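Local coordinates for protein putative 3-hydroxybutyryl-CoA dehydratase (Rhodopseudomonas palustris, PDB 3HIN) that probably acts as a lyase of the enoyl-CoA hydratase/isomerase family, adding or removing water on CoA thioesters, at residues I59-A73 with C105-I118. Numbering follows the deposited sequence.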
loop_
_atom_site.group_PDB
_atom_site.type_symbol
_atom_site.label_atom_id
_atom_site.label_comp_id
_atom_site.label_asym_id
_atom_site.label_seq_id
_atom_site.Cartn_x
_atom_site.Cartn_y
_atom_site.Cartn_z
ATOM N N ILE A 59 -10.604 -21.938 -26.364
ATOM C CA ILE A 59 -11.014 -20.547 -26.239
ATOM C C ILE A 59 -9.748 -19.703 -26.287
ATOM O O ILE A 59 -8.771 -19.988 -25.561
ATOM C CB ILE A 59 -11.766 -20.272 -24.903
ATOM C CG1 ILE A 59 -13.134 -21.003 -24.844
ATOM C CG2 ILE A 59 -11.882 -18.729 -24.567
ATOM C CD1 ILE A 59 -14.054 -20.804 -26.030
ATOM N N ARG A 60 -9.785 -18.675 -27.145
ATOM C CA ARG A 60 -8.650 -17.751 -27.268
ATOM C C ARG A 60 -8.968 -16.283 -27.008
ATOM O O ARG A 60 -8.077 -15.456 -27.093
ATOM C CB ARG A 60 -7.857 -17.960 -28.583
ATOM C CG ARG A 60 -7.276 -19.389 -28.702
ATOM C CD ARG A 60 -6.295 -19.559 -29.887
ATOM N NE ARG A 60 -7.000 -19.413 -31.156
ATOM C CZ ARG A 60 -7.779 -20.336 -31.734
ATOM N NH1 ARG A 60 -7.976 -21.547 -31.167
ATOM N NH2 ARG A 60 -8.385 -20.034 -32.888
ATOM N N ALA A 61 -10.215 -15.979 -26.642
ATOM C CA ALA A 61 -10.664 -14.687 -26.189
ATOM C C ALA A 61 -11.999 -14.807 -25.481
ATOM O O ALA A 61 -12.749 -15.784 -25.678
ATOM C CB ALA A 61 -10.767 -13.698 -27.359
ATOM N N VAL A 62 -12.258 -13.796 -24.647
ATOM C CA VAL A 62 -13.476 -13.657 -23.881
ATOM C C VAL A 62 -14.046 -12.282 -24.156
ATOM O O VAL A 62 -13.339 -11.293 -23.977
ATOM C CB VAL A 62 -13.252 -13.735 -22.332
ATOM C CG1 VAL A 62 -14.602 -13.687 -21.659
ATOM C CG2 VAL A 62 -12.579 -14.982 -21.940
ATOM N N VAL A 63 -15.311 -12.222 -24.582
ATOM C CA VAL A 63 -16.062 -10.953 -24.650
ATOM C C VAL A 63 -17.109 -10.955 -23.541
ATOM O O VAL A 63 -17.950 -11.867 -23.487
ATOM C CB VAL A 63 -16.768 -10.800 -26.005
ATOM C CG1 VAL A 63 -17.776 -9.645 -25.973
ATOM C CG2 VAL A 63 -15.689 -10.535 -27.093
ATOM N N ILE A 64 -17.059 -9.959 -22.651
ATOM C CA ILE A 64 -18.103 -9.767 -21.679
ATOM C C ILE A 64 -19.012 -8.615 -22.100
ATOM O O ILE A 64 -18.549 -7.545 -22.478
ATOM C CB ILE A 64 -17.550 -9.415 -20.355
ATOM C CG1 ILE A 64 -16.615 -10.488 -19.871
ATOM C CG2 ILE A 64 -18.731 -9.172 -19.314
ATOM C CD1 ILE A 64 -15.886 -10.030 -18.614
ATOM N N HIS A 65 -20.305 -8.836 -22.055
ATOM C CA HIS A 65 -21.217 -7.886 -22.675
ATOM C C HIS A 65 -22.526 -7.873 -21.923
ATOM O O HIS A 65 -22.731 -8.708 -21.105
ATOM C CB HIS A 65 -21.429 -8.258 -24.143
ATOM C CG HIS A 65 -22.106 -9.571 -24.360
ATOM N ND1 HIS A 65 -23.381 -9.679 -24.894
ATOM C CD2 HIS A 65 -21.661 -10.835 -24.192
ATOM C CE1 HIS A 65 -23.716 -10.954 -24.972
ATOM N NE2 HIS A 65 -22.681 -11.676 -24.573
ATOM N N GLY A 66 -23.383 -6.886 -22.149
ATOM C CA GLY A 66 -24.652 -6.821 -21.399
ATOM C C GLY A 66 -25.866 -7.165 -22.260
ATOM O O GLY A 66 -25.941 -6.820 -23.467
ATOM N N ILE A 67 -26.796 -7.924 -21.684
ATOM C CA ILE A 67 -28.056 -8.202 -22.379
ATOM C C ILE A 67 -28.894 -6.997 -21.997
ATOM O O ILE A 67 -28.857 -6.596 -20.854
ATOM C CB ILE A 67 -28.724 -9.463 -21.855
ATOM C CG1 ILE A 67 -27.737 -10.651 -21.905
ATOM C CG2 ILE A 67 -30.022 -9.772 -22.663
ATOM C CD1 ILE A 67 -27.439 -11.222 -23.336
ATOM N N GLY A 68 -29.644 -6.418 -22.934
ATOM C CA GLY A 68 -30.471 -5.273 -22.607
ATOM C C GLY A 68 -29.847 -3.981 -23.092
ATOM O O GLY A 68 -28.929 -3.985 -23.914
ATOM N N ASP A 69 -30.320 -2.874 -22.571
ATOM C CA ASP A 69 -29.732 -1.596 -22.920
ATOM C C ASP A 69 -28.454 -1.268 -22.143
ATOM O O ASP A 69 -27.733 -0.371 -22.548
ATOM C CB ASP A 69 -30.751 -0.483 -22.696
ATOM C CG ASP A 69 -32.034 -0.661 -23.552
ATOM O OD1 ASP A 69 -32.009 -1.371 -24.608
ATOM O OD2 ASP A 69 -33.071 -0.042 -23.144
ATOM N N HIS A 70 -28.146 -1.992 -21.066
ATOM C CA HIS A 70 -27.031 -1.565 -20.200
ATOM C C HIS A 70 -25.935 -2.615 -20.032
ATOM O O HIS A 70 -26.184 -3.844 -20.112
ATOM C CB HIS A 70 -27.531 -1.075 -18.811
ATOM C CG HIS A 70 -28.645 -0.094 -18.910
ATOM N ND1 HIS A 70 -28.421 1.259 -19.078
ATOM C CD2 HIS A 70 -29.988 -0.280 -19.001
ATOM C CE1 HIS A 70 -29.589 1.873 -19.214
ATOM N NE2 HIS A 70 -30.551 0.958 -19.179
ATOM N N PHE A 71 -24.717 -2.122 -19.789
ATOM C CA PHE A 71 -23.661 -3.006 -19.375
ATOM C C PHE A 71 -23.911 -3.496 -17.928
ATOM O O PHE A 71 -24.275 -4.666 -17.711
ATOM C CB PHE A 71 -22.319 -2.335 -19.516
ATOM C CG PHE A 71 -21.219 -3.264 -19.249
ATOM C CD1 PHE A 71 -20.978 -4.352 -20.126
ATOM C CD2 PHE A 71 -20.461 -3.133 -18.126
ATOM C CE1 PHE A 71 -19.914 -5.266 -19.847
ATOM C CE2 PHE A 71 -19.357 -4.037 -17.849
ATOM C CZ PHE A 71 -19.111 -5.091 -18.665
ATOM N N SER A 72 -23.763 -2.605 -16.958
ATOM C CA SER A 72 -24.102 -2.909 -15.575
ATOM C C SER A 72 -24.158 -1.621 -14.804
ATOM O O SER A 72 -23.300 -0.746 -14.940
ATOM C CB SER A 72 -23.103 -3.873 -14.936
ATOM O OG SER A 72 -23.303 -3.958 -13.537
ATOM N N ALA A 73 -25.205 -1.500 -14.004
ATOM C CA ALA A 73 -25.398 -0.374 -13.124
ATOM C C ALA A 73 -24.697 -0.624 -11.805
ATOM O O ALA A 73 -24.924 0.087 -10.853
ATOM C CB ALA A 73 -26.918 -0.172 -12.896
ATOM N N CYS A 105 -6.625 -13.361 -16.585
ATOM C CA CYS A 105 -7.124 -14.425 -17.472
ATOM C C CYS A 105 -6.017 -14.863 -18.455
ATOM O O CYS A 105 -5.219 -14.046 -18.929
ATOM C CB CYS A 105 -8.345 -13.893 -18.249
ATOM S SG CYS A 105 -9.252 -15.110 -19.311
ATOM N N ARG A 106 -5.995 -16.120 -18.829
ATOM C CA ARG A 106 -4.950 -16.545 -19.728
ATOM C C ARG A 106 -5.151 -16.049 -21.170
ATOM O O ARG A 106 -4.190 -15.905 -21.950
ATOM C CB ARG A 106 -4.712 -18.034 -19.676
ATOM C CG ARG A 106 -5.744 -18.788 -20.282
ATOM C CD ARG A 106 -5.252 -20.215 -20.766
ATOM N NE ARG A 106 -6.504 -20.937 -21.068
ATOM C CZ ARG A 106 -7.112 -20.904 -22.246
ATOM N NH1 ARG A 106 -6.533 -20.300 -23.262
ATOM N NH2 ARG A 106 -8.262 -21.506 -22.439
ATOM N N VAL A 107 -6.369 -15.688 -21.495
ATOM C CA VAL A 107 -6.618 -15.025 -22.776
ATOM C C VAL A 107 -7.141 -13.611 -22.611
ATOM O O VAL A 107 -7.618 -13.232 -21.520
ATOM C CB VAL A 107 -7.606 -15.865 -23.595
ATOM C CG1 VAL A 107 -6.960 -17.225 -23.868
ATOM C CG2 VAL A 107 -8.981 -15.963 -22.885
ATOM N N PRO A 108 -7.064 -12.802 -23.696
ATOM C CA PRO A 108 -7.539 -11.431 -23.421
ATOM C C PRO A 108 -9.056 -11.349 -23.250
ATOM O O PRO A 108 -9.808 -12.052 -23.932
ATOM C CB PRO A 108 -7.156 -10.643 -24.650
ATOM C CG PRO A 108 -6.401 -11.593 -25.578
ATOM C CD PRO A 108 -6.272 -12.920 -24.946
ATOM N N VAL A 109 -9.466 -10.435 -22.376
ATOM C CA VAL A 109 -10.876 -10.161 -22.115
ATOM C C VAL A 109 -11.252 -8.790 -22.662
ATOM O O VAL A 109 -10.582 -7.771 -22.369
ATOM C CB VAL A 109 -11.144 -10.196 -20.637
ATOM C CG1 VAL A 109 -12.629 -9.938 -20.343
ATOM C CG2 VAL A 109 -10.697 -11.538 -20.067
ATOM N N ILE A 110 -12.332 -8.771 -23.455
ATOM C CA ILE A 110 -12.815 -7.558 -24.049
ATOM C C ILE A 110 -14.189 -7.276 -23.460
ATOM O O ILE A 110 -15.040 -8.147 -23.486
ATOM C CB ILE A 110 -12.886 -7.697 -25.641
ATOM C CG1 ILE A 110 -11.504 -8.091 -26.207
ATOM C CG2 ILE A 110 -13.388 -6.390 -26.322
ATOM C CD1 ILE A 110 -11.512 -9.384 -26.924
ATOM N N ALA A 111 -14.427 -6.059 -22.997
ATOM C CA ALA A 111 -15.759 -5.687 -22.485
ATOM C C ALA A 111 -16.474 -4.783 -23.504
ATOM O O ALA A 111 -15.905 -3.781 -23.958
ATOM C CB ALA A 111 -15.604 -4.963 -21.140
ATOM N N ALA A 112 -17.693 -5.154 -23.887
ATOM C CA ALA A 112 -18.483 -4.387 -24.804
ATOM C C ALA A 112 -19.356 -3.494 -23.965
ATOM O O ALA A 112 -20.183 -4.007 -23.195
ATOM C CB ALA A 112 -19.319 -5.358 -25.723
ATOM N N LEU A 113 -19.133 -2.176 -24.011
ATOM C CA LEU A 113 -19.849 -1.255 -23.112
ATOM C C LEU A 113 -21.010 -0.497 -23.791
ATOM O O LEU A 113 -20.891 -0.026 -24.903
ATOM C CB LEU A 113 -18.871 -0.292 -22.454
ATOM C CG LEU A 113 -17.609 -0.945 -21.868
ATOM C CD1 LEU A 113 -16.751 0.175 -21.294
ATOM C CD2 LEU A 113 -17.944 -1.952 -20.785
ATOM N N LYS A 114 -22.162 -0.437 -23.145
ATOM C CA LYS A 114 -23.277 0.399 -23.635
ATOM C C LYS A 114 -24.037 0.855 -22.407
ATOM O O LYS A 114 -23.876 0.238 -21.379
ATOM C CB LYS A 114 -24.227 -0.434 -24.526
ATOM C CG LYS A 114 -24.914 -1.625 -23.813
ATOM C CD LYS A 114 -25.593 -2.511 -24.867
ATOM C CE LYS A 114 -25.965 -3.843 -24.243
ATOM N NZ LYS A 114 -26.607 -4.837 -25.212
ATOM N N GLY A 115 -24.862 1.903 -22.526
ATOM C CA GLY A 115 -25.764 2.326 -21.455
ATOM C C GLY A 115 -24.964 2.456 -20.166
ATOM O O GLY A 115 -23.834 2.858 -20.175
ATOM N N ALA A 116 -25.548 2.058 -19.059
ATOM C CA ALA A 116 -24.915 2.273 -17.758
ATOM C C ALA A 116 -23.645 1.430 -17.538
ATOM O O ALA A 116 -23.616 0.221 -17.811
ATOM C CB ALA A 116 -25.983 2.078 -16.627
ATOM N N VAL A 117 -22.549 2.094 -17.146
ATOM C CA VAL A 117 -21.287 1.407 -16.747
ATOM C C VAL A 117 -20.866 2.119 -15.499
ATOM O O VAL A 117 -20.033 3.037 -15.509
ATOM C CB VAL A 117 -20.185 1.552 -17.821
ATOM C CG1 VAL A 117 -18.920 0.806 -17.376
ATOM C CG2 VAL A 117 -20.725 1.072 -19.327
ATOM N N ILE A 118 -21.521 1.790 -14.412
ATOM C CA ILE A 118 -21.339 2.620 -13.262
ATOM C C ILE A 118 -21.011 1.803 -12.016
ATOM O O ILE A 118 -21.511 0.684 -11.873
ATOM C CB ILE A 118 -22.554 3.594 -13.026
ATOM C CG1 ILE A 118 -23.720 2.898 -12.370
ATOM C CG2 ILE A 118 -23.046 4.264 -14.327
ATOM C CD1 ILE A 118 -25.106 3.755 -12.572
#
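Strands 61-66 and 109-113 run in parallel, and the amides and carbonyls of Val62 and Ile64 reach alternately to Pro108, Ile110 and Ala112. Proline, with no N-H to give, is tolerated at 108, where Pro108 O accepts Val62 N at 3.1 Å. A second set of backbone bonds lies further on: Ser72 N meets Ala116 O and Ser72 O receives Ile118 N.

Side chains also bond to main chain. Lys114, extended beyond CG, carries NZ into the turn after strand 61-66, 2.7 Å from Gly66 O, with a weak bond to Gly68 O; a long amine can thus gather converging carbonyls. His70 ND1 accepts Ala116 N at 3.0 Å, in the ring plane and nearly straight at 162°. Gly115 fits beside it, at a positive phi and with no room for a CB between Asp69 O and ND1. Ahead of the strands Arg106 NH1 bonds to Ile59 O, while its NH2 holds Ile55 O.

Apolar side chains pack along the same seam. Phe71, its CG anti to the backbone N (chi1 -173°), turns one ring face to Leu113, whose CD2 stands 3.6 Å from the ring centroid in a CH-pi contact. Beta-branched residues suit the strands: Ile64 CD1 lies 3.7 Å from Val109 CG1; just before strand 109-113, Val107 CG2 meets Val62 CG2.

With helix 85-103 in their connection, the two strands form a beta-alpha-beta crossover in the crotonase-fold core. In crotonase relatives the chain just beyond Ala73 and Ile118 supplies the oxyanion-hole amides, and the second pairing is consistent with setting that site.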